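Local coordinates for protein endoglucanase EG-II (Hypocrea jecorina, PDB 3QR3) that hydrolyses internal beta-1,4-glucosidic bonds of cellulose, as an endo-acting cellulase of glycoside hydrolase family 5, at residues W66-L78 with P120-L132. Sequence-based numbering, arbitrary orientation. Where two conformers were deposited one is given.
Sequences WQYLVNNNLGGNL and PTNAQFTSLWSQL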
ATOM      1  N   TRP A  66       1.899 -12.033  -4.641  1.00 15.23           N
ATOM      2  CA  TRP A  66       2.556 -12.347  -5.908  1.00 19.11           C
ATOM      3  C   TRP A  66       2.134 -13.742  -6.386  1.00 17.56           C
ATOM      4  O   TRP A  66       1.730 -13.921  -7.534  1.00 18.80           O
ATOM      5  CB  TRP A  66       4.066 -12.301  -5.688  1.00 18.23           C
ATOM      6  CG  TRP A  66       4.935 -12.461  -6.888  1.00 14.63           C
ATOM      7  CD1 TRP A  66       4.560 -12.756  -8.172  1.00 13.36           C
ATOM      8  CD2 TRP A  66       6.358 -12.358  -6.895  1.00 16.06           C
ATOM      9  NE1 TRP A  66       5.678 -12.821  -8.984  1.00 15.50           N
ATOM     10  CE2 TRP A  66       6.793 -12.594  -8.218  1.00 16.02           C
ATOM     11  CE3 TRP A  66       7.313 -12.100  -5.904  1.00 16.61           C
ATOM     12  CZ2 TRP A  66       8.143 -12.572  -8.573  1.00 14.18           C
ATOM     13  CZ3 TRP A  66       8.650 -12.078  -6.259  1.00 16.89           C
ATOM     14  CH2 TRP A  66       9.052 -12.310  -7.585  1.00 14.18           C
ATOM     15  N   GLN A  67       2.207 -14.720  -5.491  1.00 16.20           N
ATOM     16  CA  GLN A  67       1.901 -16.110  -5.845  1.00 19.74           C
ATOM     17  C   GLN A  67       0.488 -16.235  -6.382  1.00 21.41           C
ATOM     18  O   GLN A  67       0.219 -17.040  -7.269  1.00 17.13           O
ATOM     19  CB  GLN A  67       2.097 -17.050  -4.645  1.00 15.26           C
ATOM     20  CG  GLN A  67       3.569 -17.269  -4.267  1.00 17.97           C
ATOM     21  CD  GLN A  67       4.098 -16.220  -3.289  1.00 19.24           C
ATOM     22  OE1 GLN A  67       3.656 -15.060  -3.288  1.00 16.61           O
ATOM     23  NE2 GLN A  67       5.033 -16.629  -2.436  1.00 15.72           N
ATOM     24  N   TYR A  68      -0.418 -15.427  -5.846  1.00 17.82           N
ATOM     25  CA  TYR A  68      -1.801 -15.471  -6.294  1.00 19.40           C
ATOM     26  C   TYR A  68      -1.929 -15.047  -7.764  1.00 20.43           C
ATOM     27  O   TYR A  68      -2.619 -15.695  -8.556  1.00 18.47           O
ATOM     28  CB  TYR A  68      -2.695 -14.577  -5.423  1.00 14.42           C
ATOM     29  CG  TYR A  68      -4.121 -14.603  -5.901  1.00 17.20           C
ATOM     30  CD1 TYR A  68      -4.942 -15.693  -5.633  1.00 19.79           C
ATOM     31  CD2 TYR A  68      -4.636 -13.560  -6.652  1.00 17.59           C
ATOM     32  CE1 TYR A  68      -6.235 -15.737  -6.090  1.00 19.02           C
ATOM     33  CE2 TYR A  68      -5.934 -13.587  -7.110  1.00 19.93           C
ATOM     34  CZ  TYR A  68      -6.726 -14.680  -6.826  1.00 16.35           C
ATOM     35  OH  TYR A  68      -8.015 -14.704  -7.291  1.00 18.99           O
ATOM     36  N   LEU A  69      -1.269 -13.950  -8.122  1.00 16.50           N
ATOM     37  CA  LEU A  69      -1.436 -13.367  -9.450  1.00 16.18           C
ATOM     38  C   LEU A  69      -0.918 -14.282 -10.549  1.00 16.87           C
ATOM     39  O   LEU A  69      -1.472 -14.317 -11.644  1.00 17.68           O
ATOM     40  CB  LEU A  69      -0.768 -11.985  -9.542  1.00 13.20           C
ATOM     41  CG  LEU A  69      -1.464 -10.877  -8.739  1.00 19.00           C
ATOM     42  CD1 LEU A  69      -0.721  -9.566  -8.879  1.00 22.93           C
ATOM     43  CD2 LEU A  69      -2.933 -10.716  -9.147  1.00 16.80           C
ATOM     44  N   VAL A  70       0.145 -15.024 -10.256  1.00 17.24           N
ATOM     45  CA  VAL A  70       0.715 -15.928 -11.241  1.00 18.09           C
ATOM     46  C   VAL A  70       0.371 -17.385 -10.923  1.00 21.90           C
ATOM     47  O   VAL A  70       0.942 -18.299 -11.500  1.00 22.55           O
ATOM     48  CB  VAL A  70       2.239 -15.768 -11.337  1.00 21.65           C
ATOM     49  CG1 VAL A  70       2.597 -14.380 -11.883  1.00 18.20           C
ATOM     50  CG2 VAL A  70       2.890 -16.012  -9.980  1.00 19.45           C
ATOM     51  N   ASN A  71      -0.571 -17.586 -10.005  1.00 22.19           N
ATOM     52  CA  ASN A  71      -0.917 -18.926  -9.528  1.00 19.52           C
ATOM     53  C   ASN A  71       0.313 -19.804  -9.281  1.00 20.34           C
ATOM     54  O   ASN A  71       0.411 -20.917  -9.810  1.00 21.97           O
ATOM     55  CB  ASN A  71      -1.896 -19.616 -10.490  1.00 20.53           C
ATOM     56  CG  ASN A  71      -2.545 -20.869  -9.881  1.00 29.62           C
ATOM     57  OD1 ASN A  71      -2.878 -20.901  -8.701  1.00 29.27           O
ATOM     58  ND2 ASN A  71      -2.740 -21.890 -10.703  1.00 25.94           N
ATOM     59  N   ASN A  72       1.244 -19.301  -8.477  1.00 19.24           N
ATOM     60  CA  ASN A  72       2.451 -20.047  -8.093  1.00 20.56           C
ATOM     61  C   ASN A  72       3.452 -20.352  -9.207  1.00 20.57           C
ATOM     62  O   ASN A  72       4.417 -21.081  -8.982  1.00 24.92           O
ATOM     63  CB  ASN A  72       2.068 -21.329  -7.354  1.00 19.21           C
ATOM     64  CG  ASN A  72       1.275 -21.043  -6.089  1.00 27.17           C
ATOM     65  OD1 ASN A  72       1.775 -20.404  -5.157  1.00 24.13           O
ATOM     66  ND2 ASN A  72       0.032 -21.508  -6.051  1.00 21.41           N
ATOM     67  N   ASN A  73       3.232 -19.790 -10.397  1.00 20.13           N
ATOM     68  CA  ASN A  73       4.168 -19.945 -11.509  0.61 23.44           C
ATOM     69  C   ASN A  73       5.157 -18.792 -11.562  1.00 22.08           C
ATOM     70  O   ASN A  73       4.908 -17.789 -12.229  1.00 18.35           O
ATOM     71  CB  ASN A  73       3.409 -20.033 -12.836  0.61 26.23           C
ATOM     72  CG  ASN A  73       2.483 -21.233 -12.902  0.61 25.74           C
ATOM     73  OD1 ASN A  73       1.383 -21.151 -13.438  0.61 29.74           O
ATOM     74  ND2 ASN A  73       2.926 -22.353 -12.356  0.61 26.15           N
ATOM     75  N   LEU A  74       6.265 -18.937 -10.852  1.00 20.68           N
ATOM     76  CA  LEU A  74       7.243 -17.874 -10.778  1.00 21.92           C
ATOM     77  C   LEU A  74       7.723 -17.503 -12.178  1.00 24.72           C
ATOM     78  O   LEU A  74       8.159 -18.362 -12.940  1.00 24.75           O
ATOM     79  CB  LEU A  74       8.419 -18.297  -9.899  1.00 21.43           C
ATOM     80  CG  LEU A  74       9.518 -17.243  -9.784  1.00 25.46           C
ATOM     81  CD1 LEU A  74       8.941 -15.945  -9.220  1.00 21.84           C
ATOM     82  CD2 LEU A  74      10.667 -17.755  -8.919  1.00 21.37           C
ATOM     83  N   GLY A  75       7.628 -16.221 -12.517  1.00 20.90           N
ATOM     84  CA  GLY A  75       8.088 -15.736 -13.805  1.00 23.06           C
ATOM     85  C   GLY A  75       7.109 -16.030 -14.929  1.00 24.38           C
ATOM     86  O   GLY A  75       7.377 -15.715 -16.085  1.00 27.52           O
ATOM     87  N   GLY A  76       5.970 -16.627 -14.597  1.00 21.38           N
ATOM     88  CA  GLY A  76       4.991 -16.997 -15.611  1.00 21.76           C
ATOM     89  C   GLY A  76       4.005 -15.903 -15.982  1.00 28.07           C
ATOM     90  O   GLY A  76       4.093 -14.776 -15.495  1.00 23.18           O
ATOM     91  N   ASN A  77       3.071 -16.231 -16.868  1.00 20.49           N
ATOM     92  CA  ASN A  77       2.024 -15.296 -17.245  1.00 25.44           C
ATOM     93  C   ASN A  77       1.060 -15.129 -16.078  1.00 27.57           C
ATOM     94  O   ASN A  77       0.880 -16.050 -15.284  1.00 23.97           O
ATOM     95  CB  ASN A  77       1.279 -15.794 -18.489  1.00 32.86           C
ATOM     96  CG  ASN A  77       2.171 -15.834 -19.731  1.00 39.54           C
ATOM     97  OD1 ASN A  77       3.147 -15.090 -19.837  1.00 40.24           O
ATOM     98  ND2 ASN A  77       1.834 -16.709 -20.674  1.00 43.89           N
ATOM     99  N   LEU A  78       0.466 -13.951 -15.945  1.00 23.50           N
ATOM    100  CA  LEU A  78      -0.588 -13.774 -14.948  1.00 23.55           C
ATOM    101  C   LEU A  78      -1.640 -14.855 -15.188  1.00 27.26           C
ATOM    102  O   LEU A  78      -2.015 -15.119 -16.340  1.00 23.15           O
ATOM    103  CB  LEU A  78      -1.233 -12.396 -15.074  1.00 23.55           C
ATOM    104  CG  LEU A  78      -0.329 -11.168 -14.902  1.00 24.28           C
ATOM    105  CD1 LEU A  78      -1.127  -9.889 -15.129  1.00 22.73           C
ATOM    106  CD2 LEU A  78       0.315 -11.162 -13.528  1.00 24.01           C
ATOM    107  N   PRO A 120      14.115 -15.164  -6.416  1.00 21.39           N
ATOM    108  CA  PRO A 120      13.830 -14.877  -7.829  1.00 19.41           C
ATOM    109  C   PRO A 120      14.845 -13.898  -8.426  1.00 21.51           C
ATOM    110  O   PRO A 120      15.419 -13.105  -7.696  1.00 20.94           O
ATOM    111  CB  PRO A 120      12.450 -14.221  -7.775  1.00 21.75           C
ATOM    112  CG  PRO A 120      11.826 -14.773  -6.534  1.00 17.41           C
ATOM    113  CD  PRO A 120      12.944 -14.940  -5.553  1.00 23.04           C
ATOM    114  N   THR A 121      15.075 -13.972  -9.732  1.00 19.82           N
ATOM    115  CA  THR A 121      15.972 -13.036 -10.404  1.00 22.45           C
ATOM    116  C   THR A 121      15.199 -11.766 -10.648  1.00 21.41           C
ATOM    117  O   THR A 121      13.965 -11.781 -10.570  1.00 20.46           O
ATOM    118  CB  THR A 121      16.404 -13.560 -11.771  1.00 24.00           C
ATOM    119  OG1 THR A 121      15.237 -13.760 -12.584  1.00 20.87           O
ATOM    120  CG2 THR A 121      17.173 -14.879 -11.621  1.00 23.80           C
ATOM    121  N   ASN A 122      15.904 -10.672 -10.941  1.00 20.06           N
ATOM    122  CA  ASN A 122      15.231  -9.417 -11.260  1.00 23.43           C
ATOM    123  C   ASN A 122      14.245  -9.632 -12.398  1.00 21.83           C
ATOM    124  O   ASN A 122      13.148  -9.085 -12.378  1.00 17.97           O
ATOM    125  CB  ASN A 122      16.221  -8.296 -11.639  1.00 18.79           C
ATOM    126  CG  ASN A 122      16.937  -7.701 -10.435  1.00 24.00           C
ATOM    127  OD1 ASN A 122      17.904  -6.943 -10.579  1.00 27.56           O
ATOM    128  ND2 ASN A 122      16.471  -8.041  -9.245  1.00 16.49           N
ATOM    129  N   ALA A 123      14.637 -10.434 -13.392  1.00 16.87           N
ATOM    130  CA  ALA A 123      13.771 -10.657 -14.552  1.00 20.27           C
ATOM    131  C   ALA A 123      12.467 -11.369 -14.181  1.00 19.14           C
ATOM    132  O   ALA A 123      11.420 -11.138 -14.798  1.00 20.60           O
ATOM    133  CB  ALA A 123      14.506 -11.429 -15.638  1.00 23.30           C
ATOM    134  N   GLN A 124      12.517 -12.245 -13.187  1.00 20.42           N
ATOM    135  CA  GLN A 124      11.307 -12.972 -12.800  1.00 14.69           C
ATOM    136  C   GLN A 124      10.312 -12.033 -12.088  1.00 18.75           C
ATOM    137  O   GLN A 124       9.105 -12.273 -12.088  1.00 21.74           O
ATOM    138  CB  GLN A 124      11.658 -14.177 -11.931  1.00 16.94           C
ATOM    139  CG  GLN A 124      12.249 -15.363 -12.713  1.00 19.15           C
ATOM    140  CD  GLN A 124      12.781 -16.461 -11.809  1.00 22.57           C
ATOM    141  OE1 GLN A 124      13.416 -16.189 -10.789  1.00 20.98           O
ATOM    142  NE2 GLN A 124      12.524 -17.716 -12.181  1.00 19.40           N
ATOM    143  N   PHE A 125      10.839 -10.964 -11.495  1.00 19.90           N
ATOM    144  CA  PHE A 125      10.030  -9.973 -10.785  1.00 16.14           C
ATOM    145  C   PHE A 125       9.560  -8.880 -11.742  1.00 18.94           C
ATOM    146  O   PHE A 125       8.411  -8.453 -11.675  1.00 19.20           O
ATOM    147  CB  PHE A 125      10.837  -9.397  -9.604  1.00 16.96           C
ATOM    148  CG  PHE A 125      10.100  -8.368  -8.777  1.00 17.74           C
ATOM    149  CD1 PHE A 125       8.841  -8.634  -8.253  1.00 15.06           C
ATOM    150  CD2 PHE A 125      10.708  -7.154  -8.471  1.00 16.25           C
ATOM    151  CE1 PHE A 125       8.180  -7.680  -7.466  1.00 17.16           C
ATOM    152  CE2 PHE A 125      10.060  -6.202  -7.689  1.00 15.07           C
ATOM    153  CZ  PHE A 125       8.795  -6.467  -7.187  1.00 17.17           C
ATOM    154  N   THR A 126      10.435  -8.433 -12.641  1.00 15.89           N
ATOM    155  CA  THR A 126      10.048  -7.376 -13.574  1.00 17.90           C
ATOM    156  C   THR A 126       8.997  -7.932 -14.542  1.00 19.17           C
ATOM    157  O   THR A 126       8.126  -7.209 -15.025  1.00 18.54           O
ATOM    158  CB  THR A 126      11.251  -6.803 -14.376  1.00 17.94           C
ATOM    159  OG1 THR A 126      11.811  -7.834 -15.194  1.00 29.21           O
ATOM    160  CG2 THR A 126      12.336  -6.261 -13.443  1.00 17.29           C
ATOM    161  N   SER A 127       9.093  -9.225 -14.828  1.00 18.97           N
ATOM    162  CA  SER A 127       8.090  -9.905 -15.643  1.00 21.89           C
ATOM    163  C   SER A 127       6.678  -9.768 -15.054  1.00 20.28           C
ATOM    164  O   SER A 127       5.699  -9.611 -15.786  1.00 20.50           O
ATOM    165  CB  SER A 127       8.453 -11.379 -15.788  1.00 24.57           C
ATOM    166  OG  SER A 127       7.301 -12.187 -15.734  1.00 28.69           O
ATOM    167  N   LEU A 128       6.577  -9.830 -13.730  1.00 17.98           N
ATOM    168  CA  LEU A 128       5.292  -9.621 -13.068  1.00 19.47           C
ATOM    169  C   LEU A 128       4.816  -8.190 -13.328  1.00 21.30           C
ATOM    170  O   LEU A 128       3.704  -7.966 -13.795  1.00 16.09           O
ATOM    171  CB  LEU A 128       5.419  -9.869 -11.565  1.00 18.41           C
ATOM    172  CG  LEU A 128       4.245  -9.375 -10.716  1.00 20.76           C
ATOM    173  CD1 LEU A 128       3.041 -10.288 -10.916  1.00 16.14           C
ATOM    174  CD2 LEU A 128       4.638  -9.280  -9.231  1.00 14.50           C
ATOM    175  N   TRP A 129       5.682  -7.221 -13.059  1.00 20.33           N
ATOM    176  CA  TRP A 129       5.297  -5.823 -13.186  1.00 20.03           C
ATOM    177  C   TRP A 129       5.092  -5.382 -14.632  1.00 19.69           C
ATOM    178  O   TRP A 129       4.268  -4.516 -14.912  1.00 18.90           O
ATOM    179  CB  TRP A 129       6.274  -4.911 -12.441  1.00 18.40           C
ATOM    180  CG  TRP A 129       5.929  -4.834 -10.991  1.00 17.19           C
ATOM    181  CD1 TRP A 129       6.647  -5.337  -9.940  1.00 16.14           C
ATOM    182  CD2 TRP A 129       4.747  -4.257 -10.430  1.00 17.72           C
ATOM    183  NE1 TRP A 129       5.993  -5.084  -8.759  1.00 18.98           N
ATOM    184  CE2 TRP A 129       4.824  -4.422  -9.032  1.00 17.51           C
ATOM    185  CE3 TRP A 129       3.633  -3.607 -10.974  1.00 20.77           C
ATOM    186  CZ2 TRP A 129       3.825  -3.961  -8.166  1.00 18.23           C
ATOM    187  CZ3 TRP A 129       2.638  -3.152 -10.110  1.00 18.62           C
ATOM    188  CH2 TRP A 129       2.744  -3.333  -8.724  1.00 16.41           C
ATOM    189  N   SER A 130       5.818  -5.993 -15.557  1.00 16.71           N
ATOM    190  CA  SER A 130       5.660  -5.640 -16.963  1.00 21.39           C
ATOM    191  C   SER A 130       4.240  -5.996 -17.413  1.00 22.30           C
ATOM    192  O   SER A 130       3.575  -5.233 -18.121  1.00 19.40           O
ATOM    193  CB  SER A 130       6.709  -6.367 -17.810  1.00 21.24           C
ATOM    194  OG  SER A 130       6.641  -5.964 -19.160  1.00 35.58           O
ATOM    195  N   GLN A 131       3.763  -7.156 -16.975  1.00 17.87           N
ATOM    196  CA  GLN A 131       2.419  -7.590 -17.318  1.00 20.40           C
ATOM    197  C   GLN A 131       1.340  -6.715 -16.694  1.00 18.11           C
ATOM    198  O   GLN A 131       0.375  -6.348 -17.362  1.00 20.72           O
ATOM    199  CB  GLN A 131       2.201  -9.048 -16.912  1.00 23.43           C
ATOM    200  CG  GLN A 131       3.068 -10.021 -17.686  1.00 21.95           C
ATOM    201  CD  GLN A 131       2.838 -11.434 -17.228  1.00 24.01           C
ATOM    202  OE1 GLN A 131       1.870 -12.072 -17.629  1.00 20.08           O
ATOM    203  NE2 GLN A 131       3.717 -11.927 -16.370  1.00 19.48           N
ATOM    204  N   LEU A 132       1.496  -6.384 -15.418  1.00 20.30           N
ATOM    205  CA  LEU A 132       0.538  -5.503 -14.758  1.00 20.29           C
ATOM    206  C   LEU A 132       0.514  -4.128 -15.429  1.00 20.26           C
ATOM    207  O   LEU A 132      -0.546  -3.561 -15.656  1.00 21.91           O
ATOM    208  CB  LEU A 132       0.863  -5.378 -13.270  1.00 22.29           C
ATOM    209  CG  LEU A 132       0.618  -6.662 -12.479  1.00 24.37           C
ATOM    210  CD1 LEU A 132       1.192  -6.547 -11.067  1.00 17.31           C
ATOM    211  CD2 LEU A 132      -0.882  -6.950 -12.453  1.00 20.25           C
TER
HETATM  212  O   HOH W   1       6.760 -13.675 -11.809  1.00 15.23           O
HETATM  213  O   HOH W   2       5.598 -13.032 -14.105  1.00 19.18           O
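On the outer layer of the TIM barrel, helix 66-69 and the loop that follows it, both after strand 59-64, pack against helix 122-136, where Trp66 meets Leu128. Leu128 CD2 sits over one face of the indole in a CH-pi contact, 3.7 Å from the centroid of the five-membered ring. The far end of the same face meets Phe125, whose CD1 lies 3.7 Å from Trp66 CH2. These two rings are oblique, with planes at 55°. Trp66 CG is anti to the backbone N (chi1 -174°), which carries the indole across to the helix. Trp110 meets the indole edge-to-face, and Ile104 of strand 99-104 touches both Trp66 and Leu128.

In the (beta/alpha)8 fold, this helix follows strand 99-104, the neighbour of strand 59-64, so the contact joins the chain after two neighbouring strands. A water in the plane of the indole accepts from Trp66 NE1 and Gly75 N and donates to Gln124 O. It therefore satisfies the buried indole N-H. A second water donates to Gly76 O and bonds Ser127 OG.

Gln131 holds the end of the loop by its amide. Gln131 NE2 donates to Gly76 O at 3.0 Å, with that oxygen close to the amide plane. NE2 also donates to Ser127 O, one turn back in its own helix, at 3.1 Å. Gln131 OE1 accepts from Leu78 N at 2.9 Å, with the N-H tilted 30° from the carbonyl plane. With both ends of the amide engaged, its rotation is fixed. A leucine here would probably leave Leu78 N without its acceptor and Gly76 O with its water alone, and free the loop to shift. Leu78 CD2 packs on Leu128 CD1 at 3.9 Å, while Leu78 CD1 reaches Leu132 CD2 at 4.0 Å.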